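Local coordinates for amino acid adenylation domain-containing protein (Bacillus stratosphericus LAMA 585, PDB 6ULY), which probably selects and adenylates an alpha-keto acid as the first adenylation domain of a nonribosomal depsipeptide synthetase, and is bound here to the keto acyl adenylate, at residues I327-G332 with V341-I346; F380-K385 with E448-L453; K267-N272 with N300-V305; I227-L232 with S337-F342. All blocks are in the same frame, centred on the assembly; numbering follows the deposited sequence.

Interaction 1 of 4, residues I327-G332 with V341-I346; sequences IRPAFG and VFSFAI. With QA7 (5'-O-{(S)-hydroxy[(4-methyl-2-oxopentanoyl)oxy]phosphoryl}adenosine), chain C.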
# COMPACT_ATOMS: atom_id res chain seq x y z
N ILE A 327 17.98 -27.44 13.75
CA ILE A 327 17.47 -26.21 13.16
C ILE A 327 16.86 -26.52 11.80
O ILE A 327 17.55 -27.01 10.90
CB ILE A 327 18.56 -25.14 13.04
CG1 ILE A 327 18.83 -24.51 14.41
CG2 ILE A 327 18.15 -24.07 12.02
CD1 ILE A 327 19.93 -23.47 14.41
N ARG A 328 15.57 -26.23 11.65
CA ARG A 328 14.84 -26.50 10.42
C ARG A 328 14.34 -25.19 9.83
O ARG A 328 13.31 -24.65 10.27
CB ARG A 328 13.68 -27.46 10.68
CG ARG A 328 14.14 -28.78 11.26
CD ARG A 328 13.01 -29.79 11.35
NE ARG A 328 13.39 -30.92 12.19
CZ ARG A 328 12.56 -31.88 12.58
NH1 ARG A 328 11.29 -31.86 12.21
NH2 ARG A 328 13.01 -32.87 13.35
N PRO A 329 15.03 -24.61 8.85
CA PRO A 329 14.49 -23.44 8.15
C PRO A 329 13.12 -23.75 7.56
O PRO A 329 12.85 -24.87 7.12
CB PRO A 329 15.52 -23.16 7.06
CG PRO A 329 16.79 -23.74 7.59
CD PRO A 329 16.40 -24.94 8.39
N ALA A 330 12.24 -22.75 7.58
CA ALA A 330 10.89 -22.92 7.06
C ALA A 330 10.38 -21.58 6.54
O ALA A 330 10.83 -20.52 6.96
CB ALA A 330 9.95 -23.47 8.13
N PHE A 331 9.43 -21.66 5.60
CA PHE A 331 8.79 -20.48 5.05
C PHE A 331 7.29 -20.71 4.97
O PHE A 331 6.83 -21.83 4.74
CB PHE A 331 9.33 -20.13 3.65
CG PHE A 331 8.31 -19.49 2.75
CD1 PHE A 331 8.02 -18.14 2.84
CD2 PHE A 331 7.62 -20.26 1.82
CE1 PHE A 331 7.08 -17.56 2.01
CE2 PHE A 331 6.67 -19.68 0.99
CZ PHE A 331 6.40 -18.33 1.09
N GLY A 332 6.54 -19.63 5.16
CA GLY A 332 5.10 -19.71 5.01
C GLY A 332 4.50 -18.32 5.07
O GLY A 332 5.20 -17.32 5.18
N VAL A 341 7.05 -25.14 3.56
CA VAL A 341 8.33 -25.78 3.24
C VAL A 341 9.13 -25.92 4.52
O VAL A 341 9.10 -25.03 5.38
CB VAL A 341 9.13 -24.98 2.19
CG1 VAL A 341 8.48 -25.08 0.82
CG2 VAL A 341 9.28 -23.53 2.61
N PHE A 342 9.85 -27.03 4.65
CA PHE A 342 10.74 -27.28 5.77
C PHE A 342 12.04 -27.88 5.25
O PHE A 342 12.02 -28.80 4.43
CB PHE A 342 10.11 -28.25 6.79
CG PHE A 342 8.95 -27.67 7.55
CD1 PHE A 342 9.16 -26.95 8.72
CD2 PHE A 342 7.65 -27.86 7.11
CE1 PHE A 342 8.10 -26.43 9.42
CE2 PHE A 342 6.59 -27.34 7.81
CZ PHE A 342 6.81 -26.62 8.97
N SER A 343 13.17 -27.36 5.73
CA SER A 343 14.49 -27.85 5.36
C SER A 343 15.06 -28.69 6.50
O SER A 343 15.11 -28.23 7.65
CB SER A 343 15.43 -26.69 5.04
OG SER A 343 16.77 -27.14 4.87
N PHE A 344 15.49 -29.91 6.18
CA PHE A 344 16.04 -30.84 7.16
C PHE A 344 17.53 -31.08 6.93
O PHE A 344 18.04 -32.16 7.25
CB PHE A 344 15.30 -32.17 7.13
CG PHE A 344 13.81 -32.04 7.09
CD1 PHE A 344 13.08 -31.94 8.26
CD2 PHE A 344 13.14 -32.01 5.88
CE1 PHE A 344 11.70 -31.82 8.22
CE2 PHE A 344 11.76 -31.89 5.84
CZ PHE A 344 11.04 -31.79 7.01
N ALA A 345 18.23 -30.09 6.38
CA ALA A 345 19.60 -30.28 5.92
C ALA A 345 20.62 -29.42 6.64
O ALA A 345 21.82 -29.53 6.35
CB ALA A 345 19.68 -29.98 4.41
N ILE A 346 20.20 -28.55 7.56
CA ILE A 346 21.15 -27.72 8.29
C ILE A 346 21.92 -28.57 9.29
O ILE A 346 21.32 -29.34 10.05
CB ILE A 346 20.43 -26.56 8.98
CG1 ILE A 346 19.82 -25.60 7.95
CG2 ILE A 346 21.38 -25.82 9.93
CD1 ILE A 346 20.85 -24.88 7.08
C01 QA7 C . 7.27 -20.47 8.91
C02 QA7 C . 6.35 -19.47 9.51
C03 QA7 C . 5.09 -20.14 9.99
C04 QA7 C . 6.23 -18.38 8.49
C05 QA7 C . 4.88 -17.76 8.29
C06 QA7 C . 4.76 -16.28 8.34
C10 QA7 C . 4.81 -14.10 5.63
C11 QA7 C . 5.88 -13.52 5.00
C12 QA7 C . 6.21 -14.31 3.67
C13 QA7 C . 7.41 -14.14 3.51
C14 QA7 C . 8.08 -13.91 5.00
C16 QA7 C . 8.31 -16.05 6.00
C18 QA7 C . 10.33 -16.54 5.53
C19 QA7 C . 11.61 -17.08 5.36
C21 QA7 C . 12.22 -15.27 4.20
C23 QA7 C . 10.08 -15.35 5.01
N15 QA7 C . 8.81 -15.06 5.33
N17 QA7 C . 9.23 -16.97 6.14
N20 QA7 C . 12.49 -16.42 4.69
N22 QA7 C . 11.06 -14.73 4.34
N24 QA7 C . 11.90 -18.34 5.90
O07 QA7 C . 3.60 -15.64 8.04
O09 QA7 C . 4.44 -13.43 6.78
O25 QA7 C . 7.13 -13.70 5.80
O26 QA7 C . 7.78 -12.93 2.80
O27 QA7 C . 5.40 -13.97 2.45
O28 QA7 C . 3.22 -13.47 8.98
O29 QA7 C . 2.15 -13.98 7.08
O30 QA7 C . 5.66 -15.67 8.63
O31 QA7 C . 3.99 -18.42 8.06
P08 QA7 C . 3.38 -14.10 7.72
O HOH W 1 17.60 -28.77 9.05
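Phe-331 packs its CB against CG2 of Val-341, 3.6 Å away, and the same methyl lies close to the plane of the ring, beyond its edge. The first torsion of Phe-331 (chi1 148°) departs from a staggered value, and it sets CD1 and CE1 beside the adenosine of the bound adenylate. On the other face of the hairpin, CB of Ala-330 rests 3.6 Å from CD1 of Phe-342. The two strands run antiparallel, Ala-330 facing Phe-342 as a non-hydrogen-bonded pair and Phe-331 facing Val-341 as a hydrogen-bonded one. The firmer backbone bond lies further along, where Ser-343 N reaches Pro-329 O at 2.9 Å; that from Phe-331 N to Val-341 O is weak. Past the end of strand 338-342, Ile-346 folds back on the ring of Pro-329, CG1 to CD 3.5 Å, and a water joins Ile-327 O, Ser-343 O and Ile-346 N, satisfying backbone atoms where direct pairing has ceased. The extended chain of Arg-328 passes Phe-344 with CD 3.8 Å from CD1, its guanidinium plane 61° from the ring, while NH1 is hydrogen-bonded to OD1 of Asn-207. The adenine amino group, N24, donates to Ala-330 O at 2.6 Å. A beta hairpin thus supplies both a packed edge and a backbone acceptor to the adenine pocket of an adenylation domain in the ANL superfamily.

Interaction 2 of 4, residues F380-K385 with E448-L453; sequences FTELGK and EGRLTL. With QA7 (5'-O-{(S)-hydroxy[(4-methyl-2-oxopentanoyl)oxy]phosphoryl}adenosine), chain C.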
# COMPACT_ATOMS: atom_id res chain seq x y z
N PHE A 380 22.54 -18.36 0.48
CA PHE A 380 21.14 -18.46 0.85
C PHE A 380 20.91 -19.76 1.61
O PHE A 380 21.55 -20.78 1.36
CB PHE A 380 20.23 -18.42 -0.38
CG PHE A 380 20.38 -17.17 -1.20
CD1 PHE A 380 19.86 -15.97 -0.75
CD2 PHE A 380 21.01 -17.21 -2.43
CE1 PHE A 380 19.98 -14.82 -1.51
CE2 PHE A 380 21.13 -16.06 -3.20
CZ PHE A 380 20.62 -14.87 -2.73
N THR A 381 19.96 -19.71 2.55
CA THR A 381 19.56 -20.88 3.31
C THR A 381 18.40 -21.56 2.59
O THR A 381 17.34 -20.95 2.39
CB THR A 381 19.15 -20.50 4.73
OG1 THR A 381 20.24 -19.82 5.37
CG2 THR A 381 18.76 -21.74 5.52
N GLU A 382 18.60 -22.82 2.19
CA GLU A 382 17.52 -23.59 1.60
C GLU A 382 16.39 -23.75 2.61
O GLU A 382 16.62 -23.95 3.80
CB GLU A 382 18.02 -24.96 1.16
CG GLU A 382 18.99 -24.93 -0.01
CD GLU A 382 19.35 -26.32 -0.52
OE1 GLU A 382 20.28 -26.94 0.04
OE2 GLU A 382 18.69 -26.79 -1.47
N LEU A 383 15.15 -23.64 2.12
CA LEU A 383 13.97 -23.77 2.96
C LEU A 383 13.24 -25.08 2.75
O LEU A 383 12.24 -25.34 3.42
CB LEU A 383 13.03 -22.58 2.73
CG LEU A 383 13.69 -21.21 2.95
CD1 LEU A 383 12.67 -20.08 2.81
CD2 LEU A 383 14.38 -21.13 4.31
N GLY A 384 13.72 -25.92 1.83
CA GLY A 384 13.30 -27.31 1.77
C GLY A 384 12.18 -27.56 0.78
O GLY A 384 11.72 -26.67 0.06
N LYS A 385 11.76 -28.81 0.75
CA LYS A 385 10.72 -29.26 -0.15
C LYS A 385 9.34 -28.87 0.38
O LYS A 385 9.15 -28.72 1.59
CB LYS A 385 10.77 -30.77 -0.34
CG LYS A 385 12.02 -31.27 -1.03
CD LYS A 385 11.83 -32.67 -1.59
CE LYS A 385 13.06 -33.13 -2.37
NZ LYS A 385 14.28 -33.15 -1.51
N GLU A 448 16.48 -28.75 -6.96
CA GLU A 448 16.19 -30.12 -6.54
C GLU A 448 14.85 -30.20 -5.82
O GLU A 448 14.68 -30.99 -4.88
CB GLU A 448 17.31 -30.68 -5.65
CG GLU A 448 18.69 -30.68 -6.31
CD GLU A 448 18.77 -31.58 -7.53
OE1 GLU A 448 18.11 -32.64 -7.54
OE2 GLU A 448 19.48 -31.21 -8.49
N GLY A 449 13.89 -29.39 -6.25
CA GLY A 449 12.58 -29.38 -5.65
C GLY A 449 12.48 -28.65 -4.34
O GLY A 449 11.42 -28.68 -3.71
N ARG A 450 13.55 -27.99 -3.90
CA ARG A 450 13.60 -27.30 -2.62
C ARG A 450 13.58 -25.79 -2.86
O ARG A 450 14.35 -25.28 -3.68
CB ARG A 450 14.84 -27.72 -1.83
CG ARG A 450 14.91 -29.23 -1.59
CD ARG A 450 16.09 -29.61 -0.70
NE ARG A 450 17.38 -29.29 -1.32
CZ ARG A 450 18.14 -30.16 -1.99
NH1 ARG A 450 17.76 -31.42 -2.14
NH2 ARG A 450 19.30 -29.76 -2.50
N LEU A 451 12.71 -25.09 -2.14
CA LEU A 451 12.56 -23.66 -2.31
C LEU A 451 13.65 -22.90 -1.56
O LEU A 451 14.05 -23.29 -0.46
CB LEU A 451 11.19 -23.21 -1.80
CG LEU A 451 10.92 -21.71 -1.76
CD1 LEU A 451 10.84 -21.13 -3.17
CD2 LEU A 451 9.65 -21.43 -0.98
N THR A 452 14.12 -21.81 -2.16
CA THR A 452 15.05 -20.91 -1.51
C THR A 452 14.60 -19.48 -1.80
O THR A 452 14.59 -19.07 -2.97
CB THR A 452 16.49 -21.14 -1.98
OG1 THR A 452 16.93 -22.43 -1.57
CG2 THR A 452 17.42 -20.09 -1.40
N LEU A 453 14.21 -18.76 -0.76
CA LEU A 453 13.80 -17.37 -0.92
C LEU A 453 15.02 -16.46 -1.01
O LEU A 453 16.01 -16.67 -0.31
CB LEU A 453 12.90 -16.94 0.24
CG LEU A 453 11.39 -17.00 -0.01
CD1 LEU A 453 11.00 -18.25 -0.76
CD2 LEU A 453 10.64 -16.91 1.31
C01 QA7 C . 7.27 -20.47 8.91
C02 QA7 C . 6.35 -19.47 9.51
C03 QA7 C . 5.09 -20.14 9.99
C04 QA7 C . 6.23 -18.38 8.49
C05 QA7 C . 4.88 -17.76 8.29
C06 QA7 C . 4.76 -16.28 8.34
C10 QA7 C . 4.81 -14.10 5.63
C11 QA7 C . 5.88 -13.52 5.00
C12 QA7 C . 6.21 -14.31 3.67
C13 QA7 C . 7.41 -14.14 3.51
C14 QA7 C . 8.08 -13.91 5.00
C16 QA7 C . 8.31 -16.05 6.00
C18 QA7 C . 10.33 -16.54 5.53
C19 QA7 C . 11.61 -17.08 5.36
C21 QA7 C . 12.22 -15.27 4.20
C23 QA7 C . 10.08 -15.35 5.01
N15 QA7 C . 8.81 -15.06 5.33
N17 QA7 C . 9.23 -16.97 6.14
N20 QA7 C . 12.49 -16.42 4.69
N22 QA7 C . 11.06 -14.73 4.34
N24 QA7 C . 11.90 -18.34 5.90
O07 QA7 C . 3.60 -15.64 8.04
O09 QA7 C . 4.44 -13.43 6.78
O25 QA7 C . 7.13 -13.70 5.80
O26 QA7 C . 7.78 -12.93 2.80
O27 QA7 C . 5.40 -13.97 2.45
O28 QA7 C . 3.22 -13.47 8.98
O29 QA7 C . 2.15 -13.98 7.08
O30 QA7 C . 5.66 -15.67 8.63
O31 QA7 C . 3.99 -18.42 8.06
P08 QA7 C . 3.38 -14.10 7.72
O HOH W 2 15.92 -18.64 1.80
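The segments 380-385 and 448-453 run roughly antiparallel, their end-to-end directions 124° apart, and Leu-383 N donates to Leu-451 O at 2.8 Å while Leu-451 N donates to Gly-384 O at 2.9 Å. Leu-383 and Gly-384 both face Leu-451, a classic beta bulge; at the backbone angles of Gly-384 (phi 96°) a side chain would be jammed against the carbonyl O of Leu-383. The two backbone bonds tie the 380-385 segment to strand 450-456, an edge strand of a five-stranded antiparallel sheet. Beside Leu-451, the branches of Thr-452 divide their work: CG2 presses on CB of Phe-380 at 3.4 Å, and OG1 lies alongside CA and CG of Glu-382. A water links the two backbones by donating to Thr-381 O and Leu-453 O. Leu-383 and Leu-453 cross at about a right angle, CD1 to CD2 4.1 Å, and each of these methyls also touches the adenine. At the other end, Lys-385 lays CG against CG of Arg-450 at 3.6 Å. A bend at chi3 (-63°) turns the guanidinium of Arg-450 back to Glu-382 in a side-on salt bridge. Both nitrogens grip one oxygen, OE2: NE at 2.8 Å from above the carboxylate plane, NH2 at 3.2 Å on the syn lone pair.

Interaction 3 of 4, residues K267-N272 with N300-V305; sequences KTWAPN and NGAEAV. With QA7 (5'-O-{(S)-hydroxy[(4-methyl-2-oxopentanoyl)oxy]phosphoryl}adenosine), chain C; SO4 (sulfate ion), chain P.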
# COMPACT_ATOMS: atom_id res chain seq x y z
N LYS A 267 10.61 -29.64 20.59
CA LYS A 267 10.47 -28.78 19.42
C LYS A 267 10.11 -27.38 19.87
O LYS A 267 9.50 -27.18 20.92
CB LYS A 267 9.40 -29.31 18.45
CG LYS A 267 7.99 -29.30 19.01
CD LYS A 267 6.99 -29.86 18.01
CE LYS A 267 5.56 -29.66 18.51
NZ LYS A 267 4.54 -30.17 17.57
N THR A 268 10.50 -26.40 19.05
CA THR A 268 10.25 -24.99 19.30
C THR A 268 10.50 -24.26 17.99
O THR A 268 10.93 -24.86 17.00
CB THR A 268 11.14 -24.46 20.43
OG1 THR A 268 10.69 -23.15 20.82
CG2 THR A 268 12.59 -24.38 19.99
N TRP A 269 10.22 -22.96 17.98
CA TRP A 269 10.48 -22.17 16.78
C TRP A 269 10.62 -20.70 17.14
O TRP A 269 10.25 -20.26 18.23
CB TRP A 269 9.36 -22.33 15.74
CG TRP A 269 8.17 -21.46 15.98
CD1 TRP A 269 7.20 -21.63 16.92
CD2 TRP A 269 7.82 -20.28 15.25
NE1 TRP A 269 6.26 -20.63 16.83
CE2 TRP A 269 6.62 -19.79 15.80
CE3 TRP A 269 8.40 -19.59 14.18
CZ2 TRP A 269 5.99 -18.64 15.33
CZ3 TRP A 269 7.78 -18.45 13.71
CH2 TRP A 269 6.59 -17.99 14.29
N ALA A 270 11.16 -19.94 16.19
CA ALA A 270 11.27 -18.49 16.28
C ALA A 270 11.75 -17.96 14.93
O ALA A 270 12.34 -18.71 14.15
CB ALA A 270 12.25 -18.08 17.40
N PRO A 271 11.50 -16.69 14.64
CA PRO A 271 12.15 -16.06 13.49
C PRO A 271 13.65 -15.95 13.72
O PRO A 271 14.16 -16.12 14.83
CB PRO A 271 11.49 -14.68 13.39
CG PRO A 271 10.20 -14.81 14.16
CD PRO A 271 10.49 -15.80 15.25
N ASN A 272 14.37 -15.63 12.65
CA ASN A 272 15.83 -15.65 12.71
C ASN A 272 16.37 -14.69 13.76
O ASN A 272 17.46 -14.91 14.30
CB ASN A 272 16.40 -15.31 11.33
CG ASN A 272 17.89 -15.56 11.25
OD1 ASN A 272 18.34 -16.71 11.16
ND2 ASN A 272 18.68 -14.49 11.28
N ASN A 300 13.09 -22.43 12.19
CA ASN A 300 13.54 -21.06 11.98
C ASN A 300 12.82 -20.52 10.75
O ASN A 300 13.12 -20.92 9.62
CB ASN A 300 15.06 -21.01 11.80
CG ASN A 300 15.60 -19.60 11.67
OD1 ASN A 300 14.84 -18.66 11.42
ND2 ASN A 300 16.90 -19.45 11.82
N GLY A 301 11.86 -19.62 10.97
CA GLY A 301 11.09 -19.08 9.86
C GLY A 301 10.34 -17.83 10.24
O GLY A 301 10.22 -17.48 11.42
N ALA A 302 9.83 -17.16 9.20
CA ALA A 302 9.07 -15.91 9.26
C ALA A 302 9.87 -14.77 8.64
O ALA A 302 9.30 -13.73 8.28
CB ALA A 302 8.66 -15.53 10.69
N GLU A 303 11.18 -14.94 8.52
CA GLU A 303 12.03 -13.94 7.88
C GLU A 303 13.28 -14.64 7.36
O GLU A 303 13.43 -15.86 7.47
CB GLU A 303 12.37 -12.80 8.84
CG GLU A 303 13.06 -13.25 10.13
CD GLU A 303 13.31 -12.09 11.09
OE1 GLU A 303 14.16 -12.22 11.98
OE2 GLU A 303 12.64 -11.05 10.94
N ALA A 304 14.18 -13.85 6.78
CA ALA A 304 15.38 -14.40 6.17
C ALA A 304 16.17 -15.22 7.18
O ALA A 304 16.50 -14.75 8.27
CB ALA A 304 16.24 -13.28 5.60
N VAL A 305 16.47 -16.47 6.80
CA VAL A 305 17.28 -17.36 7.62
C VAL A 305 18.73 -17.14 7.21
O VAL A 305 19.12 -17.44 6.08
CB VAL A 305 16.86 -18.82 7.45
CG1 VAL A 305 17.71 -19.74 8.34
CG2 VAL A 305 15.38 -18.99 7.76
C01 QA7 C . 7.27 -20.47 8.91
C02 QA7 C . 6.35 -19.47 9.51
C03 QA7 C . 5.09 -20.14 9.99
C04 QA7 C . 6.23 -18.38 8.49
C05 QA7 C . 4.88 -17.76 8.29
C06 QA7 C . 4.76 -16.28 8.34
C10 QA7 C . 4.81 -14.10 5.63
C11 QA7 C . 5.88 -13.52 5.00
C12 QA7 C . 6.21 -14.31 3.67
C13 QA7 C . 7.41 -14.14 3.51
C14 QA7 C . 8.08 -13.91 5.00
C16 QA7 C . 8.31 -16.05 6.00
C18 QA7 C . 10.33 -16.54 5.53
C19 QA7 C . 11.61 -17.08 5.36
C21 QA7 C . 12.22 -15.27 4.20
C23 QA7 C . 10.08 -15.35 5.01
N15 QA7 C . 8.81 -15.06 5.33
N17 QA7 C . 9.23 -16.97 6.14
N20 QA7 C . 12.49 -16.42 4.69
N22 QA7 C . 11.06 -14.73 4.34
N24 QA7 C . 11.90 -18.34 5.90
O07 QA7 C . 3.60 -15.64 8.04
O09 QA7 C . 4.44 -13.43 6.78
O25 QA7 C . 7.13 -13.70 5.80
O26 QA7 C . 7.78 -12.93 2.80
O27 QA7 C . 5.40 -13.97 2.45
O28 QA7 C . 3.22 -13.47 8.98
O29 QA7 C . 2.15 -13.98 7.08
O30 QA7 C . 5.66 -15.67 8.63
O31 QA7 C . 3.99 -18.42 8.06
P08 QA7 C . 3.38 -14.10 7.72
S SO4 P . 13.75 -10.08 6.54
O1 SO4 P . 12.88 -11.11 6.10
O2 SO4 P . 13.66 -9.01 5.62
O3 SO4 P . 13.37 -9.61 7.81
O4 SO4 P . 15.08 -10.52 6.58
O HOH W 3 13.22 -16.78 10.27
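One wall of the adenylate pocket, the loop 302-304, follows a strand paired in parallel with strand 267-270. Ala-270 pairs with Asn-300, and Gly-301 N makes a weak bond to Ala-270 O at 3.3 Å. A side-chain bond reinforces the pairing: Asn-300 ND2 donates to Asn-272 OD1 at 3.2 Å, nearly straight (169°) and on a lone pair of the carbonyl, the two amides almost coplanar. Chi1 of Asn-300 near 180° (-177°) sends its amide past the backbone toward Asn-272, and its OD1 accepts from a water that also takes the Glu-303 N-H. Trp-269 turns the edge of its indole to the neighbouring strand, CZ3 standing 3.5 Å from Gly-301 O in the ring plane. Pro-271 rests CG on CB of Ala-302, at 3.9 Å. The loop touches the nucleotide through its backbone, Ala-302 N lying 3.1 Å from N17 and Glu-303 O 3.0 Å from N20 of the adenine. Ala-304 N binds a sulfate ion, probably from the crystallisation liquor. Asn-272 ND2 and Ala-304 O are both held by Gln-565 of helix 560-570, while helix 307-317 packs on Asn-272, Asn-300 and Val-305, so both helices contact this end of the sheet.

Interaction 4 of 4, residues I227-L232 with S337-F342; sequences IVMFHL and SSAVVF. With QA7 (5'-O-{(S)-hydroxy[(4-methyl-2-oxopentanoyl)oxy]phosphoryl}adenosine), chain C.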
# COMPACT_ATOMS: atom_id res chain seq x y z
N ILE A 227 -0.28 -19.90 16.02
CA ILE A 227 -1.60 -20.50 16.16
C ILE A 227 -1.69 -21.82 15.40
O ILE A 227 -2.20 -22.81 15.93
CB ILE A 227 -2.70 -19.50 15.72
CG1 ILE A 227 -4.09 -20.13 15.84
CG2 ILE A 227 -2.46 -19.00 14.28
CD1 ILE A 227 -4.44 -20.58 17.26
N VAL A 228 -1.16 -21.87 14.18
CA VAL A 228 -1.31 -23.06 13.35
C VAL A 228 -0.08 -23.95 13.47
O VAL A 228 -0.18 -25.10 13.92
CB VAL A 228 -1.55 -22.69 11.87
CG1 VAL A 228 -1.71 -23.96 11.03
CG2 VAL A 228 -2.77 -21.80 11.73
N MET A 229 1.08 -23.44 13.07
CA MET A 229 2.25 -24.30 12.96
C MET A 229 2.58 -25.00 14.27
O MET A 229 3.17 -26.09 14.27
CB MET A 229 3.47 -23.50 12.48
CG MET A 229 4.70 -24.36 12.24
SD MET A 229 6.10 -23.43 11.58
CE MET A 229 6.47 -22.33 12.94
N PHE A 230 2.19 -24.41 15.41
CA PHE A 230 2.49 -25.01 16.71
C PHE A 230 1.21 -25.32 17.47
O PHE A 230 0.90 -26.50 17.66
CB PHE A 230 3.43 -24.10 17.50
CG PHE A 230 4.87 -24.48 17.35
CD1 PHE A 230 5.58 -24.98 18.41
CD2 PHE A 230 5.50 -24.38 16.11
CE1 PHE A 230 6.90 -25.36 18.27
CE2 PHE A 230 6.82 -24.76 15.96
CZ PHE A 230 7.52 -25.25 17.04
N HIS A 231 0.44 -24.32 17.90
CA HIS A 231 -0.68 -24.61 18.79
C HIS A 231 -1.61 -25.66 18.18
O HIS A 231 -1.89 -26.69 18.80
CB HIS A 231 -1.45 -23.32 19.10
CG HIS A 231 -2.67 -23.55 19.94
ND1 HIS A 231 -2.63 -24.19 21.16
CD2 HIS A 231 -3.96 -23.22 19.73
CE1 HIS A 231 -3.85 -24.24 21.67
NE2 HIS A 231 -4.68 -23.66 20.82
N LEU A 232 -2.09 -25.42 16.95
CA LEU A 232 -3.04 -26.36 16.36
C LEU A 232 -2.36 -27.67 15.98
O LEU A 232 -2.96 -28.75 16.13
CB LEU A 232 -3.73 -25.74 15.15
CG LEU A 232 -4.76 -24.65 15.47
CD1 LEU A 232 -5.36 -24.10 14.19
CD2 LEU A 232 -5.85 -25.17 16.40
N SER A 337 -1.78 -20.58 5.67
CA SER A 337 -1.92 -21.31 6.93
C SER A 337 -0.58 -21.65 7.58
O SER A 337 -0.46 -22.68 8.26
CB SER A 337 -2.74 -22.59 6.75
OG SER A 337 -4.05 -22.29 6.30
N SER A 338 0.42 -20.79 7.40
CA SER A 338 1.74 -20.90 8.04
C SER A 338 2.70 -21.63 7.11
O SER A 338 2.69 -21.40 5.90
CB SER A 338 1.65 -21.55 9.43
OG SER A 338 1.69 -22.97 9.41
N ALA A 339 3.57 -22.48 7.66
CA ALA A 339 4.68 -23.00 6.88
C ALA A 339 4.21 -23.99 5.82
O ALA A 339 3.29 -24.77 6.04
CB ALA A 339 5.70 -23.67 7.80
N VAL A 340 4.87 -23.95 4.66
CA VAL A 340 4.61 -24.90 3.58
C VAL A 340 5.89 -25.55 3.07
O VAL A 340 5.81 -26.45 2.22
CB VAL A 340 3.85 -24.23 2.42
CG1 VAL A 340 2.47 -23.78 2.88
CG2 VAL A 340 4.65 -23.05 1.86
N VAL A 341 7.05 -25.14 3.56
CA VAL A 341 8.33 -25.78 3.24
C VAL A 341 9.13 -25.92 4.52
O VAL A 341 9.10 -25.03 5.38
CB VAL A 341 9.13 -24.98 2.19
CG1 VAL A 341 8.48 -25.08 0.82
CG2 VAL A 341 9.28 -23.53 2.61
N PHE A 342 9.85 -27.03 4.65
CA PHE A 342 10.74 -27.28 5.77
C PHE A 342 12.04 -27.88 5.25
O PHE A 342 12.02 -28.80 4.43
CB PHE A 342 10.11 -28.25 6.79
CG PHE A 342 8.95 -27.67 7.55
CD1 PHE A 342 9.16 -26.95 8.72
CD2 PHE A 342 7.65 -27.86 7.11
CE1 PHE A 342 8.10 -26.43 9.42
CE2 PHE A 342 6.59 -27.34 7.81
CZ PHE A 342 6.81 -26.62 8.97
C01 QA7 C . 7.27 -20.47 8.91
C02 QA7 C . 6.35 -19.47 9.51
C03 QA7 C . 5.09 -20.14 9.99
C04 QA7 C . 6.23 -18.38 8.49
C05 QA7 C . 4.88 -17.76 8.29
C06 QA7 C . 4.76 -16.28 8.34
C10 QA7 C . 4.81 -14.10 5.63
C11 QA7 C . 5.88 -13.52 5.00
C12 QA7 C . 6.21 -14.31 3.67
C13 QA7 C . 7.41 -14.14 3.51
C14 QA7 C . 8.08 -13.91 5.00
C16 QA7 C . 8.31 -16.05 6.00
C18 QA7 C . 10.33 -16.54 5.53
C19 QA7 C . 11.61 -17.08 5.36
C21 QA7 C . 12.22 -15.27 4.20
C23 QA7 C . 10.08 -15.35 5.01
N15 QA7 C . 8.81 -15.06 5.33
N17 QA7 C . 9.23 -16.97 6.14
N20 QA7 C . 12.49 -16.42 4.69
N22 QA7 C . 11.06 -14.73 4.34
N24 QA7 C . 11.90 -18.34 5.90
O07 QA7 C . 3.60 -15.64 8.04
O09 QA7 C . 4.44 -13.43 6.78
O25 QA7 C . 7.13 -13.70 5.80
O26 QA7 C . 7.78 -12.93 2.80
O27 QA7 C . 5.40 -13.97 2.45
O28 QA7 C . 3.22 -13.47 8.98
O29 QA7 C . 2.15 -13.98 7.08
O30 QA7 C . 5.66 -15.67 8.63
O31 QA7 C . 3.99 -18.42 8.06
P08 QA7 C . 3.38 -14.10 7.72
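The helical segment 227-232, part of helix 224-237, crosses strand 338-342 at 98°, their axes 7.7 Å apart, and between them they wall the acyl end of the adenylate pocket. A Met-aromatic contact joins them: SD of Met-229 sits at the edge of the Phe-342 ring, 76° off the ring normal, with CZ as the near ring atom at 4.2 Å. Apolar packing uses the same sulfur, which lies 3.8 Å from CB of Ala-339 and also 3.8 Å from the branch methyl C03 of the keto acyl group. The chain of Met-229 runs extended through chi2 and bends only at chi3 (65°), bringing SD and CE against that methyl. Contacts of carbon with polar atoms complete the join: CB of Met-229 approaches OG of Ser-338, a hydroxyl weakly hydrogen-bonded to Asn-199 OD1 of helix 193-207. No hydrogen bond crosses between helix and strand. One residue earlier in the helix, Val-228 brings CG1 to 3.9 Å from OG of Ser-338.

In the fold
Four contacts surround one ligand, a worked example of a pocket assembled from distant pieces of chain. Strands 327-333 of interaction 1 and 297-301 of interaction 3 are neighbours in the nine-stranded sheet, joined by Ala-330 N to Asn-300 O and Asn-300 N to Arg-328 O, both 2.9 Å; interaction 4 shares Val-341 and Phe-342 with interaction 1. Interaction 2 brings in Leu-453 from the edge strand of a separate antiparallel sheet, its CD2 3.3 Å from Phe-331 CD1, and Thr-381 OG1 bonds Val-305 O of interaction 3. Interaction 2 touches the adenine, interaction 4 the keto acyl group, and interactions 1 and 3 reach both; the centres of interactions 2 and 4 are about 17 Å apart.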